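Local atomic coordinates of flavin reductase (Uncultured bacterium, PDB entry 5CHO), a protein that probably reduces flavin, binding FAD, to supply its partner tryptophan halogenase as the reductase component of a bacterial two-component halogenase. Residues V50-G55 and G136-R141; N64-V69 and I76-E81; F96-L101 and A145-A150. One frame throughout, in Å; residues are numbered along the deposited sequence.

All three contacts belong to the flavin reductase-like domain, but only interaction 2 touches the FAD: N64, S65, C79, V80 and E81 line its pocket. The other two stand back from the bound FAD, with the side chain of V53 in interaction 1 about 9 Å from it and that of V98 in interaction 3 about 10 Å. Interactions 1 and 3 are close neighbours, their centres about 7 Å apart, joined by the backbone bond of T52 O with G97 N (2.7 Å). Interaction 3 meets interaction 2, about 11 Å away between centres, through F66, on V98 and F147, and through I76, on F96 and C149. Interactions 2 and 3 also touch the second subunit.

Interaction 1: V50-G55 and G136-R141; sequences VVTVGG and GAPLAR
T52 projects from strand 46-53 and gives its hydroxyl proton to the carbonyl of P138 in a short bond, OG1 to P138 O 2.5 Å. The approach is in the carbonyl plane, on a lone pair, at a C=O...OG1 angle of 138°. A chi1 of 69° sets OG1 between the backbone N and the carbonyl carbon of T52 and aims it at this acceptor; the methyl CG2, beside the backbone N, still lies 3.4 Å from P138 O. P138 O takes a second proton from a water 3.0 Å away, which also donates to V50 O, so two donors serve one carbonyl. In the split-barrel fold of the flavin reductases, the contact sets a barrel strand against the small antiparallel sheet of strands 129-131 and 138-140, where W129 packs on both V50 and P138. With a valine in place of T52, P138 O would probably lose its hydroxyl donor, and the tie between the two strands would weaken. A137 CB sits 3.5 Å from T52 OG1, and the pyrrolidine of P138 brings CD to 3.2 Å from V53 O. V53 itself turns away, onto M86 and L90 of helix 85-93. At G54 the absence of a side chain matters: a CB would run into G136 O, whereas here G54 CA comes within 4.1 Å of A137 CA.

Interaction 2: N64-V69 and I76-E81; sequences NSFTSV and ILVCVE. With FAD (flavin-adenine dinucleotide), chain I.
Antiparallel pairing of T67 with L77 and S68 with I76 forms the hairpin of strands 67-71 and 74-81; the loop N64-S65 before it and the strand end C79-E81 grip the flavin. T67 and L77 are a hydrogen-bonded pair, T67 N to L77 O 3.0 Å and L77 N to T67 O 2.9 Å. The S65 hydroxyl takes over the backbone's role, C79 N donating to OG at 2.7 Å (159° at the hydrogen). In the split-barrel fold this pairing leaves a row of backbone groups for the isoalloxazine. N64 N donates to N5 of FAD, N3 of FAD gives its proton to C79 O at 2.6 Å, and E81 N reaches O2 of FAD in an almost straight bond (2.9 Å, 177°); S65 OG lies 2.7 Å from O4 of FAD. Mostly backbone, this grip fixes the ring system's in-plane rotation. Away from the flavin, F66 has CG anti to its backbone N (chi1 174°), which carries CE1 to 3.7 Å from I76 CD1 and puts V78 CG1 at the ring edge. The V69 and L77 side chains cross at about a right angle, while T67 OG1 bonds to T67 of the second subunit.

Interaction 3: F96-L101 and A145-A150; sequences FGVSVL and AWFECA
F96 and C149, like V98 and F147, are hydrogen-bonded pairs of two antiparallel strands, 95-100 and 145-157, adjacent in the barrel sheet. Each pair carries two backbone bonds: C149 N reaches F96 O at 2.8 Å, nearly in line with the carbonyl bond, and F147 N and V98 O are 2.9 Å apart. G97 sits opposite E148 without a side chain, its CA 3.3 Å from F147 O in a CA-H...O contact.

Apolar contacts fill the face bearing F96, V98, V100, F147 and C149. CG of F96 lies between the backbone N and the carbonyl carbon (chi1 61°), which lays the ring over C149; C149 CB makes a CH-pi contact 3.8 Å from the ring centroid, 20° off the normal, and SG an oblique sulfur-aromatic one at 4.4 Å. V100 CG2 comes in at the edge of the F147 ring, 4.0 Å from CE2, and F147 meets the ring of F66.

On the other face S99 OG, 3.7 Å from W146 CD1, bonds to A140 N, and W146 NE1 bonds to A140 O; E148 holds T135 and T169 with its two carboxylate oxygens. The pairing thus parts an apolar face from one whose polar ends find partners outside the two strands.

Interaction 1: V50-G55 and G136-R141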
loop_
_atom_site.group_PDB
_atom_site.type_symbol
_atom_site.label_atom_id
_atom_site.label_comp_id
_atom_site.label_asym_id
_atom_site.label_seq_id
_atom_site.Cartn_x
_atom_site.Cartn_y
_atom_site.Cartn_z
ATOM N N VAL A 50 -1.812 -5.658 -11.476
ATOM C CA VAL A 50 -3.018 -6.294 -11.979
ATOM C C VAL A 50 -3.263 -7.578 -11.197
ATOM O O VAL A 50 -2.437 -8.490 -11.198
ATOM C CB VAL A 50 -2.925 -6.604 -13.479
ATOM C CG1 VAL A 50 -4.098 -7.467 -13.913
ATOM C CG2 VAL A 50 -2.901 -5.315 -14.273
ATOM N N VAL A 51 -4.405 -7.622 -10.521
ATOM C CA VAL A 51 -4.842 -8.792 -9.775
ATOM C C VAL A 51 -5.697 -9.679 -10.671
ATOM O O VAL A 51 -6.604 -9.185 -11.340
ATOM C CB VAL A 51 -5.637 -8.371 -8.526
ATOM C CG1 VAL A 51 -6.193 -9.579 -7.799
ATOM C CG2 VAL A 51 -4.761 -7.528 -7.610
ATOM N N THR A 52 -5.399 -10.978 -10.705
ATOM C CA THR A 52 -6.071 -11.897 -11.625
ATOM C C THR A 52 -6.498 -13.204 -10.957
ATOM O O THR A 52 -5.916 -13.615 -9.953
ATOM C CB THR A 52 -5.160 -12.256 -12.813
ATOM O OG1 THR A 52 -4.067 -13.062 -12.357
ATOM C CG2 THR A 52 -4.619 -11.003 -13.475
ATOM N N VAL A 53 -7.514 -13.850 -11.523
ATOM C CA VAL A 53 -7.848 -15.225 -11.162
ATOM C C VAL A 53 -7.870 -16.079 -12.426
ATOM O O VAL A 53 -8.049 -15.560 -13.529
ATOM C CB VAL A 53 -9.213 -15.343 -10.456
ATOM C CG1 VAL A 53 -9.224 -14.525 -9.171
ATOM C CG2 VAL A 53 -10.334 -14.898 -11.379
ATOM N N GLY A 54 -7.695 -17.385 -12.261
ATOM C CA GLY A 54 -7.846 -18.323 -13.359
ATOM C C GLY A 54 -9.191 -19.017 -13.269
ATOM O O GLY A 54 -10.198 -18.391 -12.943
ATOM N N GLY A 55 -9.212 -20.314 -13.556
ATOM C CA GLY A 55 -10.446 -21.078 -13.491
ATOM C C GLY A 55 -11.273 -21.034 -14.758
ATOM O O GLY A 55 -10.746 -20.835 -15.851
ATOM N N GLY A 136 -2.876 -21.139 -12.085
ATOM C CA GLY A 136 -3.384 -20.885 -13.422
ATOM C C GLY A 136 -3.840 -19.453 -13.635
ATOM O O GLY A 136 -4.475 -19.149 -14.643
ATOM N N ALA A 137 -3.538 -18.572 -12.686
ATOM C CA ALA A 137 -3.941 -17.174 -12.799
ATOM C C ALA A 137 -3.091 -16.466 -13.856
ATOM O O ALA A 137 -1.885 -16.707 -13.940
ATOM C CB ALA A 137 -3.815 -16.469 -11.459
ATOM N N PRO A 138 -3.710 -15.594 -14.671
ATOM C CA PRO A 138 -2.879 -14.853 -15.626
ATOM C C PRO A 138 -1.858 -13.935 -14.958
ATOM O O PRO A 138 -2.172 -13.239 -13.991
ATOM C CB PRO A 138 -3.900 -14.039 -16.428
ATOM C CG PRO A 138 -5.180 -14.776 -16.282
ATOM C CD PRO A 138 -5.148 -15.389 -14.916
ATOM N N LEU A 139 -0.641 -13.949 -15.491
ATOM C CA LEU A 139 0.430 -13.070 -15.046
ATOM C C LEU A 139 0.968 -12.329 -16.261
ATOM O O LEU A 139 1.262 -12.939 -17.289
ATOM C CB LEU A 139 1.535 -13.873 -14.352
ATOM C CG LEU A 139 1.112 -14.621 -13.086
ATOM C CD1 LEU A 139 2.174 -15.629 -12.678
ATOM C CD2 LEU A 139 0.870 -13.633 -11.955
ATOM N N ALA A 140 1.089 -11.011 -16.139
ATOM C CA ALA A 140 1.473 -10.174 -17.268
ATOM C C ALA A 140 2.969 -10.244 -17.564
ATOM O O ALA A 140 3.800 -9.978 -16.695
ATOM C CB ALA A 140 1.056 -8.736 -17.018
ATOM N N ARG A 141 3.297 -10.610 -18.797
ATOM C CA ARG A 141 4.668 -10.592 -19.277
ATOM C C ARG A 141 5.196 -9.159 -19.287
ATOM O O ARG A 141 4.454 -8.223 -19.583
ATOM C CB ARG A 141 4.732 -11.202 -20.676
ATOM C CG ARG A 141 4.304 -12.653 -20.701
ATOM C CD ARG A 141 4.743 -13.368 -21.956
ATOM N NE ARG A 141 4.294 -14.756 -21.939
ATOM C CZ ARG A 141 4.945 -15.749 -21.340
ATOM N NH1 ARG A 141 6.089 -15.524 -20.701
ATOM N NH2 ARG A 141 4.447 -16.977 -21.376
HETATM O O HOH W 1 -1.357 -10.940 -12.317
#

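Interaction 2: N64-V69 and I76-E81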
loop_
_atom_site.group_PDB
_atom_site.type_symbol
_atom_site.label_atom_id
_atom_site.label_comp_id
_atom_site.label_asym_id
_atom_site.label_seq_id
_atom_site.Cartn_x
_atom_site.Cartn_y
_atom_site.Cartn_z
ATOM N N ASN A 64 -3.915 -0.877 -6.888
ATOM C CA ASN A 64 -2.738 -0.250 -6.291
ATOM C C ASN A 64 -2.759 -0.367 -4.766
ATOM O O ASN A 64 -1.892 0.175 -4.080
ATOM C CB ASN A 64 -2.630 1.222 -6.722
ATOM C CG ASN A 64 -3.577 2.139 -5.961
ATOM O OD1 ASN A 64 -4.618 1.712 -5.459
ATOM N ND2 ASN A 64 -3.226 3.422 -5.896
ATOM N N SER A 65 -3.752 -1.083 -4.246
ATOM C CA SER A 65 -3.871 -1.299 -2.807
ATOM C C SER A 65 -3.017 -2.481 -2.353
ATOM O O SER A 65 -3.093 -2.907 -1.199
ATOM C CB SER A 65 -5.330 -1.541 -2.417
ATOM O OG SER A 65 -5.825 -2.720 -3.027
ATOM N N PHE A 66 -2.211 -3.010 -3.269
ATOM C CA PHE A 66 -1.341 -4.136 -2.966
ATOM C C PHE A 66 -0.302 -3.739 -1.922
ATOM O O PHE A 66 0.322 -2.685 -2.027
ATOM C CB PHE A 66 -0.657 -4.637 -4.237
ATOM C CG PHE A 66 0.362 -5.718 -3.993
ATOM C CD1 PHE A 66 -0.016 -7.043 -3.897
ATOM C CD2 PHE A 66 1.701 -5.400 -3.861
ATOM C CE1 PHE A 66 0.927 -8.031 -3.678
ATOM C CE2 PHE A 66 2.647 -6.381 -3.640
ATOM C CZ PHE A 66 2.261 -7.698 -3.547
ATOM N N THR A 67 -0.129 -4.591 -0.916
ATOM C CA THR A 67 0.754 -4.304 0.213
ATOM C C THR A 67 1.373 -5.580 0.776
ATOM O O THR A 67 0.673 -6.551 1.056
ATOM C CB THR A 67 -0.002 -3.556 1.333
ATOM O OG1 THR A 67 -0.574 -2.352 0.800
ATOM C CG2 THR A 67 0.934 -3.196 2.479
ATOM N N SER A 68 2.692 -5.567 0.934
ATOM C CA SER A 68 3.395 -6.666 1.586
ATOM C C SER A 68 3.099 -6.643 3.081
ATOM O O SER A 68 3.229 -5.601 3.723
ATOM C CB SER A 68 4.899 -6.563 1.344
ATOM O OG SER A 68 5.375 -5.261 1.639
ATOM N N VAL A 69 2.713 -7.792 3.634
ATOM C CA VAL A 69 2.172 -7.833 4.993
ATOM C C VAL A 69 3.055 -8.591 5.982
ATOM O O VAL A 69 3.299 -8.115 7.091
ATOM C CB VAL A 69 0.779 -8.485 5.018
ATOM C CG1 VAL A 69 0.304 -8.644 6.450
ATOM C CG2 VAL A 69 -0.214 -7.651 4.235
ATOM N N ILE A 76 0.503 -11.299 1.641
ATOM C CA ILE A 76 0.261 -9.981 1.056
ATOM C C ILE A 76 -1.219 -9.651 1.189
ATOM O O ILE A 76 -2.013 -10.516 1.560
ATOM C CB ILE A 76 0.690 -9.904 -0.427
ATOM C CG1 ILE A 76 -0.082 -10.909 -1.291
ATOM C CG2 ILE A 76 2.181 -10.153 -0.556
ATOM C CD1 ILE A 76 -1.332 -10.346 -1.944
ATOM N N LEU A 77 -1.595 -8.406 0.909
ATOM C CA LEU A 77 -3.010 -8.061 0.863
ATOM C C LEU A 77 -3.339 -7.134 -0.296
ATOM O O LEU A 77 -2.477 -6.431 -0.819
ATOM C CB LEU A 77 -3.455 -7.431 2.190
ATOM C CG LEU A 77 -2.997 -6.044 2.643
ATOM C CD1 LEU A 77 -3.660 -4.910 1.856
ATOM C CD2 LEU A 77 -3.295 -5.904 4.127
ATOM N N VAL A 78 -4.609 -7.155 -0.684
ATOM C CA VAL A 78 -5.171 -6.199 -1.627
ATOM C C VAL A 78 -6.549 -5.807 -1.126
ATOM O O VAL A 78 -7.222 -6.610 -0.482
ATOM C CB VAL A 78 -5.296 -6.777 -3.052
ATOM C CG1 VAL A 78 -3.923 -7.061 -3.651
ATOM C CG2 VAL A 78 -6.151 -8.044 -3.045
ATOM N N CYS A 79 -6.964 -4.576 -1.410
ATOM C CA CYS A 79 -8.300 -4.124 -1.038
ATOM C C CYS A 79 -9.175 -4.035 -2.277
ATOM O O CYS A 79 -8.846 -3.327 -3.228
ATOM C CB CYS A 79 -8.242 -2.773 -0.329
ATOM S SG CYS A 79 -7.166 -2.762 1.118
ATOM N N VAL A 80 -10.290 -4.758 -2.260
ATOM C CA VAL A 80 -11.188 -4.809 -3.406
ATOM C C VAL A 80 -12.595 -4.356 -3.034
ATOM O O VAL A 80 -13.192 -4.838 -2.071
ATOM C CB VAL A 80 -11.241 -6.227 -4.008
ATOM C CG1 VAL A 80 -12.096 -6.245 -5.270
ATOM C CG2 VAL A 80 -9.834 -6.714 -4.305
ATOM N N GLU A 81 -13.092 -3.407 -3.818
ATOM C CA GLU A 81 -14.450 -2.888 -3.717
ATOM C C GLU A 81 -15.486 -4.003 -3.618
ATOM O O GLU A 81 -15.406 -4.990 -4.344
ATOM C CB GLU A 81 -14.745 -2.023 -4.941
ATOM C CG GLU A 81 -15.630 -0.830 -4.698
ATOM C CD GLU A 81 -16.070 -0.196 -5.998
ATOM O OE1 GLU A 81 -15.233 -0.090 -6.919
ATOM O OE2 GLU A 81 -17.252 0.191 -6.106
HETATM P PA FAD I . -16.212 -4.048 -11.835
HETATM O O1A FAD I . -17.232 -5.106 -12.147
HETATM O O2A FAD I . -15.638 -3.496 -13.080
HETATM O O5B FAD I . -16.908 -2.839 -11.014
HETATM C C5B FAD I . -16.115 -1.684 -10.708
HETATM C C4B FAD I . -17.036 -0.506 -10.221
HETATM O O4B FAD I . -17.728 -0.065 -11.214
HETATM C C3B FAD I . -18.034 -1.017 -9.188
HETATM O O3B FAD I . -18.201 -0.098 -8.163
HETATM C C2B FAD I . -19.342 -1.203 -9.955
HETATM O O2B FAD I . -20.531 -0.792 -9.088
HETATM C C1B FAD I . -19.275 -0.409 -10.964
HETATM N N9A FAD I . -19.801 -1.047 -12.115
HETATM C C8A FAD I . -19.109 -1.659 -13.106
HETATM N N7A FAD I . -20.006 -2.136 -14.006
HETATM C C5A FAD I . -21.249 -1.820 -13.567
HETATM C C6A FAD I . -22.513 -2.065 -14.083
HETATM N N6A FAD I . -22.999 -2.730 -15.282
HETATM N N1A FAD I . -23.610 -1.625 -13.423
HETATM C C2A FAD I . -23.480 -0.941 -12.242
HETATM N N3A FAD I . -22.233 -0.704 -11.724
HETATM C C4A FAD I . -21.121 -1.145 -12.393
HETATM N N1 FAD I . -10.230 -0.995 -7.390
HETATM C C2 FAD I . -10.275 -1.743 -6.134
HETATM O O2 FAD I . -11.318 -2.308 -5.784
HETATM N N3 FAD I . -9.091 -1.815 -5.285
HETATM C C4 FAD I . -7.892 -1.156 -5.690
HETATM O O4 FAD I . -6.960 -1.220 -5.018
HETATM C C4X FAD I . -7.860 -0.393 -6.978
HETATM N N5 FAD I . -6.670 0.278 -7.403
HETATM C C5X FAD I . -6.640 1.024 -8.686
HETATM C C6 FAD I . -5.451 1.690 -9.110
HETATM C C7 FAD I . -5.435 2.398 -10.320
HETATM C C7M FAD I . -3.999 2.988 -10.466
HETATM C C8 FAD I . -6.590 2.436 -11.103
HETATM C C8M FAD I . -6.439 3.256 -12.429
HETATM C C9 FAD I . -7.753 1.779 -10.682
HETATM C C9A FAD I . -7.786 1.074 -9.471
HETATM N N10 FAD I . -9.009 0.394 -9.049
HETATM C C10 FAD I . -9.031 -0.335 -7.796
HETATM C "C1'" FAD I . -10.250 0.439 -9.876
HETATM C "C2'" FAD I . -10.505 -0.930 -10.537
HETATM O "O2'" FAD I . -9.382 -1.296 -11.280
HETATM C "C3'" FAD I . -11.712 -0.801 -11.435
HETATM O "O3'" FAD I . -12.834 -0.517 -10.658
HETATM C "C4'" FAD I . -11.949 -2.100 -12.212
HETATM O "O4'" FAD I . -12.862 -1.869 -13.207
HETATM C "C5'" FAD I . -12.501 -3.185 -11.264
HETATM O "O5'" FAD I . -12.727 -4.385 -11.995
HETATM P P FAD I . -13.822 -5.447 -11.451
HETATM O O1P FAD I . -14.256 -6.336 -12.587
HETATM O O2P FAD I . -13.224 -6.281 -10.311
HETATM O O3P FAD I . -15.058 -4.640 -10.917
#

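Interaction 3: F96-L101 and A145-A150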
loop_
_atom_site.group_PDB
_atom_site.type_symbol
_atom_site.label_atom_id
_atom_site.label_comp_id
_atom_site.label_asym_id
_atom_site.label_seq_id
_atom_site.Cartn_x
_atom_site.Cartn_y
_atom_site.Cartn_z
ATOM N N PHE A 96 -5.290 -16.393 -6.489
ATOM C CA PHE A 96 -5.139 -15.294 -7.429
ATOM C C PHE A 96 -3.689 -14.946 -7.734
ATOM O O PHE A 96 -2.767 -15.346 -7.021
ATOM C CB PHE A 96 -5.864 -14.052 -6.899
ATOM C CG PHE A 96 -5.349 -13.554 -5.581
ATOM C CD1 PHE A 96 -4.399 -12.540 -5.530
ATOM C CD2 PHE A 96 -5.835 -14.075 -4.390
ATOM C CE1 PHE A 96 -3.936 -12.065 -4.313
ATOM C CE2 PHE A 96 -5.376 -13.607 -3.175
ATOM C CZ PHE A 96 -4.425 -12.600 -3.135
ATOM N N GLY A 97 -3.516 -14.192 -8.815
ATOM C CA GLY A 97 -2.215 -13.722 -9.250
ATOM C C GLY A 97 -2.092 -12.226 -9.053
ATOM O O GLY A 97 -3.093 -11.515 -8.978
ATOM N N VAL A 98 -0.855 -11.756 -8.948
ATOM C CA VAL A 98 -0.559 -10.335 -8.855
ATOM C C VAL A 98 0.658 -10.039 -9.719
ATOM O O VAL A 98 1.685 -10.702 -9.584
ATOM C CB VAL A 98 -0.286 -9.907 -7.389
ATOM C CG1 VAL A 98 0.061 -8.426 -7.300
ATOM C CG2 VAL A 98 -1.477 -10.244 -6.489
ATOM N N SER A 99 0.540 -9.056 -10.609
ATOM C CA SER A 99 1.660 -8.636 -11.449
ATOM C C SER A 99 1.962 -7.170 -11.199
ATOM O O SER A 99 1.086 -6.323 -11.336
ATOM C CB SER A 99 1.357 -8.859 -12.934
ATOM O OG SER A 99 0.859 -10.161 -13.177
ATOM N N VAL A 100 3.209 -6.874 -10.854
ATOM C CA VAL A 100 3.625 -5.509 -10.580
ATOM C C VAL A 100 4.050 -4.878 -11.899
ATOM O O VAL A 100 4.926 -5.395 -12.593
ATOM C CB VAL A 100 4.767 -5.477 -9.549
ATOM C CG1 VAL A 100 5.281 -4.060 -9.344
ATOM C CG2 VAL A 100 4.290 -6.069 -8.234
ATOM N N LEU A 101 3.439 -3.750 -12.240
ATOM C CA LEU A 101 3.542 -3.232 -13.600
ATOM C C LEU A 101 4.725 -2.307 -13.828
ATOM O O LEU A 101 5.019 -1.427 -13.017
ATOM C CB LEU A 101 2.254 -2.498 -13.974
ATOM C CG LEU A 101 0.998 -3.372 -14.026
ATOM C CD1 LEU A 101 -0.205 -2.531 -14.409
ATOM C CD2 LEU A 101 1.174 -4.545 -14.992
ATOM N N ALA A 145 7.434 -7.928 -11.414
ATOM C CA ALA A 145 7.371 -9.087 -10.525
ATOM C C ALA A 145 6.051 -9.853 -10.649
ATOM O O ALA A 145 5.032 -9.289 -11.047
ATOM C CB ALA A 145 7.582 -8.645 -9.081
ATOM N N TRP A 146 6.086 -11.138 -10.300
ATOM C CA TRP A 146 4.892 -11.980 -10.246
ATOM C C TRP A 146 4.681 -12.575 -8.857
ATOM O O TRP A 146 5.641 -12.909 -8.164
ATOM C CB TRP A 146 4.977 -13.128 -11.260
ATOM C CG TRP A 146 4.835 -12.743 -12.706
ATOM C CD1 TRP A 146 4.329 -11.580 -13.212
ATOM C CD2 TRP A 146 5.192 -13.548 -13.836
ATOM N NE1 TRP A 146 4.354 -11.611 -14.586
ATOM C CE2 TRP A 146 4.883 -12.809 -14.994
ATOM C CE3 TRP A 146 5.748 -14.821 -13.979
ATOM C CZ2 TRP A 146 5.110 -13.303 -16.277
ATOM C CZ3 TRP A 146 5.973 -15.307 -15.248
ATOM C CH2 TRP A 146 5.656 -14.552 -16.380
ATOM N N PHE A 147 3.417 -12.690 -8.455
ATOM C CA PHE A 147 3.047 -13.420 -7.247
ATOM C C PHE A 147 1.860 -14.325 -7.545
ATOM O O PHE A 147 0.968 -13.946 -8.301
ATOM C CB PHE A 147 2.663 -12.491 -6.089
ATOM C CG PHE A 147 3.719 -11.492 -5.710
ATOM C CD1 PHE A 147 4.652 -11.776 -4.720
ATOM C CD2 PHE A 147 3.773 -10.260 -6.344
ATOM C CE1 PHE A 147 5.619 -10.846 -4.372
ATOM C CE2 PHE A 147 4.730 -9.328 -5.996
ATOM C CZ PHE A 147 5.658 -9.623 -5.012
ATOM N N GLU A 148 1.855 -15.516 -6.955
ATOM C CA GLU A 148 0.643 -16.328 -6.880
ATOM C C GLU A 148 0.278 -16.494 -5.419
ATOM O O GLU A 148 1.151 -16.690 -4.573
ATOM C CB GLU A 148 0.817 -17.699 -7.535
ATOM C CG GLU A 148 1.081 -17.666 -9.025
ATOM C CD GLU A 148 1.184 -19.060 -9.612
ATOM O OE1 GLU A 148 0.139 -19.611 -10.019
ATOM O OE2 GLU A 148 2.304 -19.611 -9.658
ATOM N N CYS A 149 -1.015 -16.425 -5.130
ATOM C CA CYS A 149 -1.482 -16.426 -3.755
ATOM C C CYS A 149 -2.698 -17.310 -3.570
ATOM O O CYS A 149 -3.504 -17.478 -4.483
ATOM C CB CYS A 149 -1.827 -15.000 -3.321
ATOM S SG CYS A 149 -0.556 -13.770 -3.690
ATOM N N ALA A 150 -2.813 -17.875 -2.375
ATOM C CA ALA A 150 -4.029 -18.541 -1.946
ATOM C C ALA A 150 -4.728 -17.638 -0.950
ATOM O O ALA A 150 -4.082 -17.070 -0.072
ATOM C CB ALA A 150 -3.719 -19.880 -1.327
#